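Local coordinates for protein chitinase (Thermococcus chitonophagus, PDB 5XSX) that probably cleaves chitin chains internally as an endochitinase, in a C-terminal piece of the protein that holds linked N-acetylglucosamine sugars along a groove of its helical domain, at residues 138-143 against 450-455; 211-216 against 249-254; 422-427 against 462-467. One frame throughout, in Å; residues are numbered along the deposited sequence.

Interaction 1 of 3, residues 138-143 against 450-455; sequences SYYDPH and RYDFLT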
loop_
_atom_site.group_PDB
_atom_site.type_symbol
_atom_site.label_atom_id
_atom_site.label_comp_id
_atom_site.label_asym_id
_atom_site.label_seq_id
_atom_site.Cartn_x
_atom_site.Cartn_y
_atom_site.Cartn_z
ATOM N N SER A 138 12.853 13.382 21.903
ATOM C CA SER A 138 12.967 12.415 20.816
ATOM C C SER A 138 12.453 12.991 19.503
ATOM O O SER A 138 12.960 12.663 18.432
ATOM C CB SER A 138 12.207 11.131 21.156
ATOM O OG SER A 138 12.743 10.511 22.312
ATOM N N TYR A 139 11.446 13.854 19.599
ATOM C CA TYR A 139 10.830 14.467 18.427
ATOM C C TYR A 139 11.839 15.267 17.609
ATOM O O TYR A 139 11.923 15.114 16.389
ATOM C CB TYR A 139 9.669 15.367 18.853
ATOM C CG TYR A 139 8.860 15.932 17.707
ATOM C CD1 TYR A 139 7.766 15.244 17.198
ATOM C CD2 TYR A 139 9.182 17.159 17.141
ATOM C CE1 TYR A 139 7.020 15.760 16.155
ATOM C CE2 TYR A 139 8.443 17.682 16.097
ATOM C CZ TYR A 139 7.362 16.978 15.609
ATOM O OH TYR A 139 6.623 17.495 14.570
ATOM N N TYR A 140 12.601 16.120 18.285
ATOM C CA TYR A 140 13.594 16.952 17.616
ATOM C C TYR A 140 14.993 16.352 17.710
ATOM O O TYR A 140 15.982 17.026 17.431
ATOM C CB TYR A 140 13.596 18.363 18.209
ATOM C CG TYR A 140 12.370 19.181 17.871
ATOM C CD1 TYR A 140 12.205 19.726 16.606
ATOM C CD2 TYR A 140 11.383 19.418 18.820
ATOM C CE1 TYR A 140 11.091 20.478 16.289
ATOM C CE2 TYR A 140 10.263 20.171 18.513
ATOM C CZ TYR A 140 10.123 20.697 17.245
ATOM O OH TYR A 140 9.014 21.447 16.928
ATOM N N ASP A 141 15.071 15.083 18.101
ATOM C CA ASP A 141 16.353 14.404 18.252
ATOM C C ASP A 141 17.040 14.229 16.900
ATOM O O ASP A 141 16.533 13.523 16.028
ATOM C CB ASP A 141 16.161 13.045 18.929
ATOM C CG ASP A 141 17.440 12.513 19.547
ATOM O OD1 ASP A 141 18.528 12.749 18.980
ATOM O OD2 ASP A 141 17.356 11.858 20.607
ATOM N N PRO A 142 18.204 14.874 16.725
ATOM C CA PRO A 142 18.951 14.828 15.463
ATOM C C PRO A 142 19.745 13.536 15.283
ATOM O O PRO A 142 20.231 13.269 14.185
ATOM C CB PRO A 142 19.893 16.027 15.581
ATOM C CG PRO A 142 20.149 16.137 17.042
ATOM C CD PRO A 142 18.866 15.731 17.724
ATOM N N HIS A 143 19.875 12.753 16.350
ATOM C CA HIS A 143 20.614 11.497 16.287
ATOM C C HIS A 143 19.887 10.486 15.406
ATOM O O HIS A 143 18.662 10.377 15.451
ATOM C CB HIS A 143 20.824 10.921 17.689
ATOM C CG HIS A 143 21.602 9.643 17.706
ATOM N ND1 HIS A 143 22.859 9.530 17.152
ATOM C CD2 HIS A 143 21.300 8.422 18.208
ATOM C CE1 HIS A 143 23.299 8.295 17.314
ATOM N NE2 HIS A 143 22.372 7.603 17.951
ATOM N N ARG A 450 11.534 16.696 7.590
ATOM C CA ARG A 450 12.035 15.554 8.342
ATOM C C ARG A 450 11.332 15.387 9.684
ATOM O O ARG A 450 10.920 14.287 10.040
ATOM C CB ARG A 450 13.543 15.685 8.567
ATOM C CG ARG A 450 14.114 14.622 9.492
ATOM C CD ARG A 450 15.577 14.877 9.813
ATOM N NE ARG A 450 16.084 13.924 10.797
ATOM C CZ ARG A 450 17.319 13.938 11.283
ATOM N NH1 ARG A 450 18.184 14.857 10.880
ATOM N NH2 ARG A 450 17.692 13.030 12.176
ATOM N N TYR A 451 11.191 16.484 10.422
ATOM C CA TYR A 451 10.727 16.415 11.804
ATOM C C TYR A 451 9.221 16.614 11.976
ATOM O O TYR A 451 8.624 16.056 12.898
ATOM C CB TYR A 451 11.472 17.452 12.654
ATOM C CG TYR A 451 12.965 17.227 12.732
ATOM C CD1 TYR A 451 13.503 16.318 13.633
ATOM C CD2 TYR A 451 13.838 17.924 11.907
ATOM C CE1 TYR A 451 14.868 16.107 13.708
ATOM C CE2 TYR A 451 15.204 17.721 11.975
ATOM C CZ TYR A 451 15.712 16.811 12.877
ATOM O OH TYR A 451 17.071 16.605 12.949
ATOM N N ASP A 452 8.605 17.398 11.097
ATOM C CA ASP A 452 7.231 17.838 11.329
ATOM C C ASP A 452 6.181 17.253 10.382
ATOM O O ASP A 452 5.025 17.089 10.773
ATOM C CB ASP A 452 7.161 19.367 11.255
ATOM C CG ASP A 452 8.018 20.042 12.308
ATOM O OD1 ASP A 452 8.006 19.586 13.470
ATOM O OD2 ASP A 452 8.707 21.029 11.971
ATOM N N PHE A 453 6.568 16.944 9.148
ATOM C CA PHE A 453 5.578 16.627 8.120
ATOM C C PHE A 453 4.815 15.324 8.365
ATOM O O PHE A 453 3.675 15.184 7.917
ATOM C CB PHE A 453 6.230 16.578 6.740
ATOM C CG PHE A 453 5.239 16.467 5.616
ATOM C CD1 PHE A 453 4.380 17.515 5.333
ATOM C CD2 PHE A 453 5.156 15.316 4.855
ATOM C CE1 PHE A 453 3.460 17.419 4.309
ATOM C CE2 PHE A 453 4.239 15.214 3.826
ATOM C CZ PHE A 453 3.390 16.266 3.553
ATOM N N LEU A 454 5.428 14.373 9.061
ATOM C CA LEU A 454 4.719 13.147 9.413
ATOM C C LEU A 454 3.582 13.470 10.371
ATOM O O LEU A 454 2.483 12.932 10.251
ATOM C CB LEU A 454 5.662 12.116 10.033
ATOM C CG LEU A 454 6.220 11.065 9.071
ATOM C CD1 LEU A 454 7.004 10.002 9.826
ATOM C CD2 LEU A 454 5.106 10.436 8.245
ATOM N N THR A 455 3.859 14.358 11.320
ATOM C CA THR A 455 2.847 14.832 12.253
ATOM C C THR A 455 1.732 15.551 11.500
ATOM O O THR A 455 0.552 15.380 11.804
ATOM C CB THR A 455 3.454 15.775 13.309
ATOM O OG1 THR A 455 4.445 15.070 14.066
ATOM C CG2 THR A 455 2.379 16.293 14.249
#
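With CG anti to the backbone N (chi1 -173°), Y139 sends its ring from the end of helix 136-139 across to the start of helix 453-461, and D452, its CG beside its own backbone N, turns OD1 to meet it. The phenol gives its proton: Y139 OH lies 2.7 Å from D452 OD1, on the lone pair anti to the other carboxylate oxygen. Ring and carboxylate planes are only 28° apart, and OD1 sits at the ring's edge. Also near that edge is T455 OG1, which donates weakly to Y139 OH over 3.3 Å. The other carboxylate oxygen, OD2, is taken by W442 NE1 and S448 N, so both oxygens of the carboxylate are held.

Farther along, R450 runs extended from CG to NE and reaches the loop after helix 136-139. Its NH2 donates to P142 O over 3.2 Å, coming from well above the carbonyl plane, 58° out of it. The Y451 ring lies between these two sites. D141 O lies at the edge of this ring, 3.9 Å from Y451 CE1, and Y451 OH rests 3.6 Å from P142 CA. An Asx turn shapes the loop here, with D141 OD1 accepting from H143 N at 3.0 Å.

Q161 joins in behind, bonding the carbonyls of Y139 and D141. Chemically this is a polar junction between distant parts of the sequence: a buried carboxylate with three donors, which probably favours its ionised form, and an arginine that gives one N-H to a backbone carbonyl, with Q161 as a weak second partner.

Interaction 2 of 3, residues 211-216 against 249-254; sequences AKENWG and IFQVES. With NAG (2-acetamido-2-deoxy-beta-D-glucopyranose), chain C; NAG (2-acetamido-2-deoxy-beta-D-glucopyranose), chain B; NAG (2-acetamido-2-deoxy-beta-D-glucopyranose), chain D; NAG (2-acetamido-2-deoxy-beta-D-glucopyranose), chain E.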
loop_
_atom_site.group_PDB
_atom_site.type_symbol
_atom_site.label_atom_id
_atom_site.label_comp_id
_atom_site.label_asym_id
_atom_site.label_seq_id
_atom_site.Cartn_x
_atom_site.Cartn_y
_atom_site.Cartn_z
ATOM N N ALA A 211 15.611 5.267 -8.856
ATOM C CA ALA A 211 16.985 5.413 -9.319
ATOM C C ALA A 211 17.318 4.368 -10.380
ATOM O O ALA A 211 17.909 4.683 -11.414
ATOM C CB ALA A 211 17.953 5.311 -8.149
ATOM N N LYS A 212 16.934 3.123 -10.118
ATOM C CA LYS A 212 17.186 2.024 -11.042
ATOM C C LYS A 212 16.344 2.147 -12.310
ATOM O O LYS A 212 16.812 1.848 -13.409
ATOM C CB LYS A 212 16.909 0.682 -10.358
ATOM C CG LYS A 212 16.911 -0.516 -11.295
ATOM C CD LYS A 212 18.262 -0.693 -11.963
ATOM C CE LYS A 212 18.199 -1.731 -13.072
ATOM N NZ LYS A 212 19.484 -1.819 -13.818
ATOM N N GLU A 213 15.105 2.597 -12.151
ATOM C CA GLU A 213 14.168 2.650 -13.267
ATOM C C GLU A 213 14.505 3.728 -14.297
ATOM O O GLU A 213 14.432 3.477 -15.500
ATOM C CB GLU A 213 12.744 2.862 -12.747
ATOM C CG GLU A 213 12.165 1.661 -12.010
ATOM C CD GLU A 213 11.960 0.453 -12.911
ATOM O OE1 GLU A 213 11.786 -0.661 -12.375
ATOM O OE2 GLU A 213 11.964 0.615 -14.150
ATOM N N ASN A 214 14.872 4.919 -13.835
ATOM C CA ASN A 214 15.100 6.034 -14.751
ATOM C C ASN A 214 15.914 7.174 -14.137
ATOM O O ASN A 214 15.713 8.340 -14.479
ATOM C CB ASN A 214 13.753 6.570 -15.252
ATOM C CG ASN A 214 13.886 7.429 -16.494
ATOM O OD1 ASN A 214 14.890 7.363 -17.203
ATOM N ND2 ASN A 214 12.872 8.243 -16.762
ATOM N N TRP A 215 16.832 6.833 -13.235
ATOM C CA TRP A 215 17.690 7.821 -12.576
ATOM C C TRP A 215 16.895 8.967 -11.953
ATOM O O TRP A 215 17.364 10.103 -11.911
ATOM C CB TRP A 215 18.709 8.399 -13.564
ATOM C CG TRP A 215 19.818 7.466 -13.932
ATOM C CD1 TRP A 215 19.876 6.650 -15.024
ATOM C CD2 TRP A 215 21.040 7.262 -13.213
ATOM N NE1 TRP A 215 21.056 5.948 -15.027
ATOM C CE2 TRP A 215 21.789 6.306 -13.926
ATOM C CE3 TRP A 215 21.573 7.796 -12.035
ATOM C CZ2 TRP A 215 23.042 5.868 -13.500
ATOM C CZ3 TRP A 215 22.817 7.362 -11.613
ATOM C CH2 TRP A 215 23.538 6.407 -12.344
ATOM N N GLY A 216 15.692 8.666 -11.479
ATOM C CA GLY A 216 14.806 9.693 -10.965
ATOM C C GLY A 216 15.282 10.308 -9.665
ATOM O O GLY A 216 15.017 11.477 -9.390
ATOM N N ILE A 249 9.481 8.514 -13.568
ATOM C CA ILE A 249 10.756 8.064 -13.020
ATOM C C ILE A 249 10.649 6.703 -12.337
ATOM O O ILE A 249 11.657 6.122 -11.937
ATOM C CB ILE A 249 11.323 9.085 -12.015
ATOM C CG1 ILE A 249 10.362 9.266 -10.839
ATOM C CG2 ILE A 249 11.585 10.417 -12.703
ATOM C CD1 ILE A 249 10.863 10.237 -9.794
ATOM N N PHE A 250 9.425 6.202 -12.201
ATOM C CA PHE A 250 9.203 4.878 -11.628
ATOM C C PHE A 250 8.943 3.854 -12.727
ATOM O O PHE A 250 8.857 2.653 -12.462
ATOM C CB PHE A 250 8.033 4.901 -10.642
ATOM C CG PHE A 250 8.315 5.676 -9.389
ATOM C CD1 PHE A 250 9.040 5.106 -8.356
ATOM C CD2 PHE A 250 7.855 6.974 -9.244
ATOM C CE1 PHE A 250 9.304 5.819 -7.201
ATOM C CE2 PHE A 250 8.116 7.691 -8.092
ATOM C CZ PHE A 250 8.840 7.110 -7.067
ATOM N N GLN A 251 8.825 4.348 -13.956
ATOM C CA GLN A 251 8.565 3.511 -15.124
ATOM C C GLN A 251 7.327 2.639 -14.936
ATOM O O GLN A 251 7.361 1.436 -15.185
ATOM C CB GLN A 251 9.782 2.637 -15.443
ATOM C CG GLN A 251 10.979 3.415 -15.967
ATOM C CD GLN A 251 10.689 4.104 -17.285
ATOM O OE1 GLN A 251 9.973 3.572 -18.133
ATOM N NE2 GLN A 251 11.238 5.301 -17.462
ATOM N N VAL A 252 6.239 3.255 -14.487
ATOM C CA VAL A 252 4.969 2.553 -14.347
ATOM C C VAL A 252 4.251 2.494 -15.689
ATOM O O VAL A 252 3.804 3.518 -16.207
ATOM C CB VAL A 252 4.056 3.228 -13.307
ATOM C CG1 VAL A 252 2.689 2.561 -13.289
ATOM C CG2 VAL A 252 4.698 3.181 -11.930
ATOM N N GLU A 253 4.153 1.291 -16.249
ATOM C CA GLU A 253 3.544 1.103 -17.561
ATOM C C GLU A 253 2.061 1.450 -17.542
ATOM O O GLU A 253 1.428 1.458 -16.487
ATOM C CB GLU A 253 3.736 -0.336 -18.044
ATOM C CG GLU A 253 5.179 -0.703 -18.347
ATOM C CD GLU A 253 5.339 -2.150 -18.774
ATOM O OE1 GLU A 253 4.391 -2.940 -18.581
ATOM O OE2 GLU A 253 6.414 -2.496 -19.305
ATOM N N SER A 254 1.517 1.739 -18.719
ATOM C CA SER A 254 0.118 2.122 -18.848
ATOM C C SER A 254 -0.813 0.977 -18.457
ATOM O O SER A 254 -1.883 1.202 -17.892
ATOM C CB SER A 254 -0.176 2.580 -20.278
ATOM O OG SER A 254 -1.490 3.095 -20.391
HETATM C C1 NAG C . 11.079 -1.458 -17.304
HETATM C C2 NAG C . 10.703 -2.819 -17.803
HETATM C C3 NAG C . 9.248 -3.072 -17.703
HETATM C C4 NAG C . 8.693 -2.818 -16.327
HETATM C C5 NAG C . 9.137 -1.469 -15.778
HETATM C C6 NAG C . 8.765 -1.375 -14.349
HETATM C C7 NAG C . 12.391 -3.673 -19.534
HETATM C C8 NAG C . 12.850 -3.840 -21.009
HETATM N N2 NAG C . 11.134 -2.969 -19.221
HETATM O O3 NAG C . 8.999 -4.448 -18.074
HETATM O O4 NAG C . 7.231 -2.832 -16.381
HETATM O O5 NAG C . 10.573 -1.242 -15.896
HETATM O O6 NAG C . 9.636 -2.194 -13.575
HETATM O O7 NAG C . 13.069 -4.125 -18.637
HETATM C C1 NAG B . 6.706 -4.013 -15.837
HETATM C C2 NAG B . 5.284 -3.743 -15.405
HETATM C C3 NAG B . 4.433 -4.954 -15.239
HETATM C C4 NAG B . 4.596 -5.971 -16.311
HETATM C C5 NAG B . 6.067 -6.297 -16.529
HETATM C C6 NAG B . 6.223 -7.268 -17.628
HETATM C C7 NAG B . 4.978 -1.656 -14.030
HETATM C C8 NAG B . 5.028 -0.942 -12.671
HETATM N N2 NAG B . 5.329 -3.062 -14.123
HETATM O O3 NAG B . 3.048 -4.524 -15.214
HETATM O O4 NAG B . 3.875 -7.171 -15.921
HETATM O O5 NAG B . 6.825 -5.095 -16.869
HETATM O O6 NAG B . 5.418 -6.856 -18.754
HETATM O O7 NAG B . 4.640 -1.035 -15.038
HETATM C C1 NAG D . 15.952 1.303 -17.391
HETATM C C2 NAG D . 14.867 1.611 -18.385
HETATM C C3 NAG D . 13.507 1.228 -17.927
HETATM C C4 NAG D . 13.465 -0.189 -17.506
HETATM C C5 NAG D . 14.441 -0.412 -16.380
HETATM C C6 NAG D . 14.407 -1.841 -15.955
HETATM C C7 NAG D . 14.627 3.491 -20.022
HETATM C C8 NAG D . 14.650 5.000 -20.304
HETATM N N2 NAG D . 14.875 3.030 -18.690
HETATM O O3 NAG D . 12.572 1.436 -19.015
HETATM O O4 NAG D . 12.116 -0.545 -17.087
HETATM O O5 NAG D . 15.825 -0.050 -16.780
HETATM O O6 NAG D . 15.375 -2.066 -14.934
HETATM O O7 NAG D . 14.404 2.694 -20.924
HETATM C C1 NAG E . 21.083 1.404 -18.059
HETATM C C2 NAG E . 20.535 0.236 -17.275
HETATM C C3 NAG E . 19.053 0.184 -17.292
HETATM C C4 NAG E . 18.319 1.505 -17.231
HETATM C C5 NAG E . 19.066 2.742 -17.710
HETATM C C6 NAG E . 18.546 3.948 -16.988
HETATM C C7 NAG E . 21.759 -1.952 -16.993
HETATM C C8 NAG E . 22.332 -3.245 -17.605
HETATM N N2 NAG E . 21.076 -0.987 -17.842
HETATM O O1 NAG E . 22.440 1.415 -17.913
HETATM O O3 NAG E . 18.601 -0.618 -16.151
HETATM O O4 NAG E . 17.190 1.365 -18.108
HETATM O O5 NAG E . 20.525 2.671 -17.518
HETATM O O6 NAG E . 17.841 4.794 -17.887
HETATM O O7 NAG E . 21.873 -1.739 -15.805
#
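E213 and Q251 meet where the end of helix 203-214 packs against the loop leading into helix 254-263, and together they line the sugar groove of the helical domain. Both side chains are bent at chi2. In E213, CG, beside the backbone N, lies 3.5 Å from F250 O, and the bend at chi2 (-66°) then brings E213 OE2 to 3.2 Å from Q251 CB. Q251, on a backbone of positive phi, bends likewise at chi2 (-63°), which carries its amide across that of N214 with the two planes 79° apart. No bond joins those amides, since N214 ND2 and Q251 NE2 are both donors; N214 ND2 donates to Q242 O.

Beside them the packing turns apolar. I249 meets G216 CA with both CB and the CG2 branch, each at 3.7 Å, CG2 lying beside I249's own backbone N.

Four linked sugars follow the groove in the order chain E, D, C, B. K212 NZ bonds O3 of NAG E at 2.8 Å, and E253 N, at the N-cap position of helix 254-263, donates to O7 of NAG B. E213 sits at the middle: its OE1 accepts from O6 of NAG C and is also bonded to H374 NE2. The other oxygen, E213 OE2, lies 3.2 Å from O4 of NAG D, the oxygen that bridges to C1 of NAG C.

Interaction 3 of 3, residues 422-427 against 462-467; sequences EEWNAM and KHWPEP. With PO4 (phosphate ion), chain J.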
loop_
_atom_site.group_PDB
_atom_site.type_symbol
_atom_site.label_atom_id
_atom_site.label_comp_id
_atom_site.label_asym_id
_atom_site.label_seq_id
_atom_site.Cartn_x
_atom_site.Cartn_y
_atom_site.Cartn_z
ATOM N N GLU A 422 -17.101 19.797 3.780
ATOM C CA GLU A 422 -17.024 20.313 5.140
ATOM C C GLU A 422 -15.933 19.605 5.936
ATOM O O GLU A 422 -15.182 20.239 6.675
ATOM C CB GLU A 422 -18.366 20.162 5.852
ATOM C CG GLU A 422 -18.320 20.601 7.303
ATOM C CD GLU A 422 -19.598 20.306 8.050
ATOM O OE1 GLU A 422 -19.545 20.249 9.294
ATOM O OE2 GLU A 422 -20.650 20.134 7.399
ATOM N N GLU A 423 -15.859 18.287 5.779
ATOM C CA GLU A 423 -14.860 17.485 6.476
ATOM C C GLU A 423 -13.446 17.865 6.049
ATOM O O GLU A 423 -12.512 17.817 6.849
ATOM C CB GLU A 423 -15.101 15.995 6.225
ATOM C CG GLU A 423 -16.422 15.477 6.769
ATOM C CD GLU A 423 -16.657 14.016 6.434
ATOM O OE1 GLU A 423 -16.116 13.543 5.412
ATOM O OE2 GLU A 423 -17.379 13.339 7.195
ATOM N N TRP A 424 -13.296 18.245 4.784
ATOM C CA TRP A 424 -11.996 18.635 4.252
ATOM C C TRP A 424 -11.560 19.987 4.804
ATOM O O TRP A 424 -10.435 20.138 5.279
ATOM C CB TRP A 424 -12.029 18.677 2.724
ATOM C CG TRP A 424 -10.684 18.902 2.113
ATOM C CD1 TRP A 424 -10.147 20.094 1.725
ATOM C CD2 TRP A 424 -9.698 17.905 1.823
ATOM N NE1 TRP A 424 -8.889 19.901 1.209
ATOM C CE2 TRP A 424 -8.589 18.566 1.259
ATOM C CE3 TRP A 424 -9.647 16.517 1.985
ATOM C CZ2 TRP A 424 -7.442 17.887 0.855
ATOM C CZ3 TRP A 424 -8.506 15.845 1.584
ATOM C CH2 TRP A 424 -7.420 16.531 1.026
ATOM N N ASN A 425 -12.457 20.967 4.735
ATOM C CA ASN A 425 -12.190 22.292 5.282
ATOM C C ASN A 425 -11.887 22.216 6.773
ATOM O O ASN A 425 -11.046 22.952 7.288
ATOM C CB ASN A 425 -13.375 23.227 5.031
ATOM C CG ASN A 425 -13.672 23.408 3.556
ATOM O OD1 ASN A 425 -12.795 23.241 2.710
ATOM N ND2 ASN A 425 -14.915 23.752 3.241
ATOM N N ALA A 426 -12.579 21.310 7.457
ATOM C CA ALA A 426 -12.347 21.078 8.874
ATOM C C ALA A 426 -10.975 20.456 9.096
ATOM O O ALA A 426 -10.289 20.774 10.068
ATOM C CB ALA A 426 -13.434 20.187 9.450
ATOM N N MET A 427 -10.582 19.566 8.191
ATOM C CA MET A 427 -9.268 18.940 8.258
ATOM C C MET A 427 -8.171 19.973 8.039
ATOM O O MET A 427 -7.147 19.962 8.723
ATOM C CB MET A 427 -9.145 17.824 7.220
ATOM C CG MET A 427 -7.776 17.165 7.194
ATOM S SD MET A 427 -7.402 16.354 5.628
ATOM C CE MET A 427 -7.484 17.742 4.500
ATOM N N LYS A 462 -6.399 12.028 10.382
ATOM C CA LYS A 462 -7.390 11.848 11.440
ATOM C C LYS A 462 -8.797 12.119 10.914
ATOM O O LYS A 462 -9.788 11.705 11.517
ATOM C CB LYS A 462 -7.087 12.763 12.628
ATOM C CG LYS A 462 -5.953 12.283 13.520
ATOM C CD LYS A 462 -6.361 11.070 14.340
ATOM C CE LYS A 462 -5.229 10.617 15.248
ATOM N NZ LYS A 462 -5.651 9.521 16.162
ATOM N N HIS A 463 -8.873 12.820 9.787
ATOM C CA HIS A 463 -10.145 13.127 9.147
ATOM C C HIS A 463 -10.369 12.253 7.916
ATOM O O HIS A 463 -11.393 12.363 7.242
ATOM C CB HIS A 463 -10.202 14.603 8.757
ATOM C CG HIS A 463 -10.011 15.538 9.911
ATOM N ND1 HIS A 463 -11.062 16.159 10.548
ATOM C CD2 HIS A 463 -8.887 15.953 10.546
ATOM C CE1 HIS A 463 -10.597 16.918 11.524
ATOM N NE2 HIS A 463 -9.281 16.810 11.544
ATOM N N TRP A 464 -9.401 11.388 7.625
ATOM C CA TRP A 464 -9.507 10.473 6.494
ATOM C C TRP A 464 -10.340 9.250 6.872
ATOM O O TRP A 464 -10.268 8.778 8.007
ATOM C CB TRP A 464 -8.118 10.045 6.011
ATOM C CG TRP A 464 -7.373 11.127 5.288
ATOM C CD1 TRP A 464 -7.615 12.469 5.345
ATOM C CD2 TRP A 464 -6.273 10.956 4.386
ATOM N NE1 TRP A 464 -6.729 13.144 4.540
ATOM C CE2 TRP A 464 -5.895 12.239 3.940
ATOM C CE3 TRP A 464 -5.570 9.843 3.914
ATOM C CZ2 TRP A 464 -4.845 12.440 3.046
ATOM C CZ3 TRP A 464 -4.528 10.044 3.027
ATOM C CH2 TRP A 464 -4.176 11.333 2.602
ATOM N N PRO A 465 -11.133 8.734 5.918
ATOM C CA PRO A 465 -12.032 7.597 6.151
ATOM C C PRO A 465 -11.325 6.373 6.726
ATOM O O PRO A 465 -10.239 6.014 6.270
ATOM C CB PRO A 465 -12.579 7.293 4.752
ATOM C CG PRO A 465 -12.475 8.579 4.021
ATOM C CD PRO A 465 -11.229 9.235 4.535
ATOM N N GLU A 466 -11.941 5.748 7.725
ATOM C CA GLU A 466 -11.418 4.516 8.302
ATOM C C GLU A 466 -12.128 3.301 7.705
ATOM O O GLU A 466 -13.346 3.320 7.528
ATOM C CB GLU A 466 -11.570 4.524 9.825
ATOM C CG GLU A 466 -10.676 5.525 10.547
ATOM C CD GLU A 466 -9.233 5.062 10.658
ATOM O OE1 GLU A 466 -8.900 3.983 10.124
ATOM O OE2 GLU A 466 -8.428 5.779 11.288
ATOM N N PRO A 467 -11.366 2.245 7.377
ATOM C CA PRO A 467 -9.904 2.179 7.500
ATOM C C PRO A 467 -9.196 2.968 6.399
ATOM O O PRO A 467 -9.738 3.120 5.304
ATOM C CB PRO A 467 -9.615 0.683 7.377
ATOM C CG PRO A 467 -10.712 0.175 6.509
ATOM C CD PRO A 467 -11.930 0.978 6.879
HETATM P P PO4 J . -8.155 23.631 0.372
HETATM O O1 PO4 J . -7.026 23.848 1.349
HETATM O O2 PO4 J . -7.795 22.507 -0.574
HETATM O O3 PO4 J . -9.414 23.274 1.127
HETATM O O4 PO4 J . -8.379 24.904 -0.409
#
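One face of the H463 ring lies against the backbone of helix 421-439, with M427 CA almost straight above its centre: 3.8 Å from the centroid and 8° off the normal, a CH-pi contact. The indole of W464 presents an edge rather than a face, and M427 SD lies near its plane there in a Met-aromatic contact, 4.5 Å from the centroid of the five-membered ring. A third flat group, W424, takes M427 CE over the centre of one face, while a phosphate, probably from the crystallisation liquor, sits at its edge. The methionine thus touches three aromatic side chains with different atoms.

M427 CB sits over the same imidazole face, 3.6 Å from H463 CG, and M427 CG, anti to the backbone N (chi1 178°), carries the chain on past H463 CD2 toward W464; the bend at chi3 then folds the methyl back toward W424, its neighbour on the same helix. The two indoles themselves barely meet, W424 CZ3 standing 4.4 Å from W464 NE1.

In fold terms, helix 421-439 is joined here to the loop that follows helix 453-461. H463 NE2 bonds D430 OD2, one turn on from M427, which helps to hold the imidazole's rotation. With an alanine here in place of H463, M427 would probably lose the flat cover over its CA, and D430 would be left without its imidazole partner. W464 is wedged in further by edge-to-face contacts with W198 and F414, and R410 makes a cation-pi contact with W424. The one hydrogen bond across the two segments is weak: W464 NE1 donates, well off straight at 140°, to M427 SD over 3.5 Å.

Interaction 2 is the fully buried contact of the three, and the one that meets the sugars; interactions 1 and 3 lie only partly buried, away from the groove. Those two share elements: helix 453-461 begins in interaction 1 and leads to the loop of interaction 3, and helix 421-439, which supplies the first segment of interaction 3, also sends L438 against the residues of interaction 1. Their nearest atoms are about 7 Å apart, and along the chain their segments alternate. Chemistry differs accordingly: hydrogen bonds carry 138-143 against 450-455, aromatic and sulfur packing carries 422-427 against 462-467, and 211-216 against 249-254 meet by close packing, their polar ends turned largely to ligand and other residues.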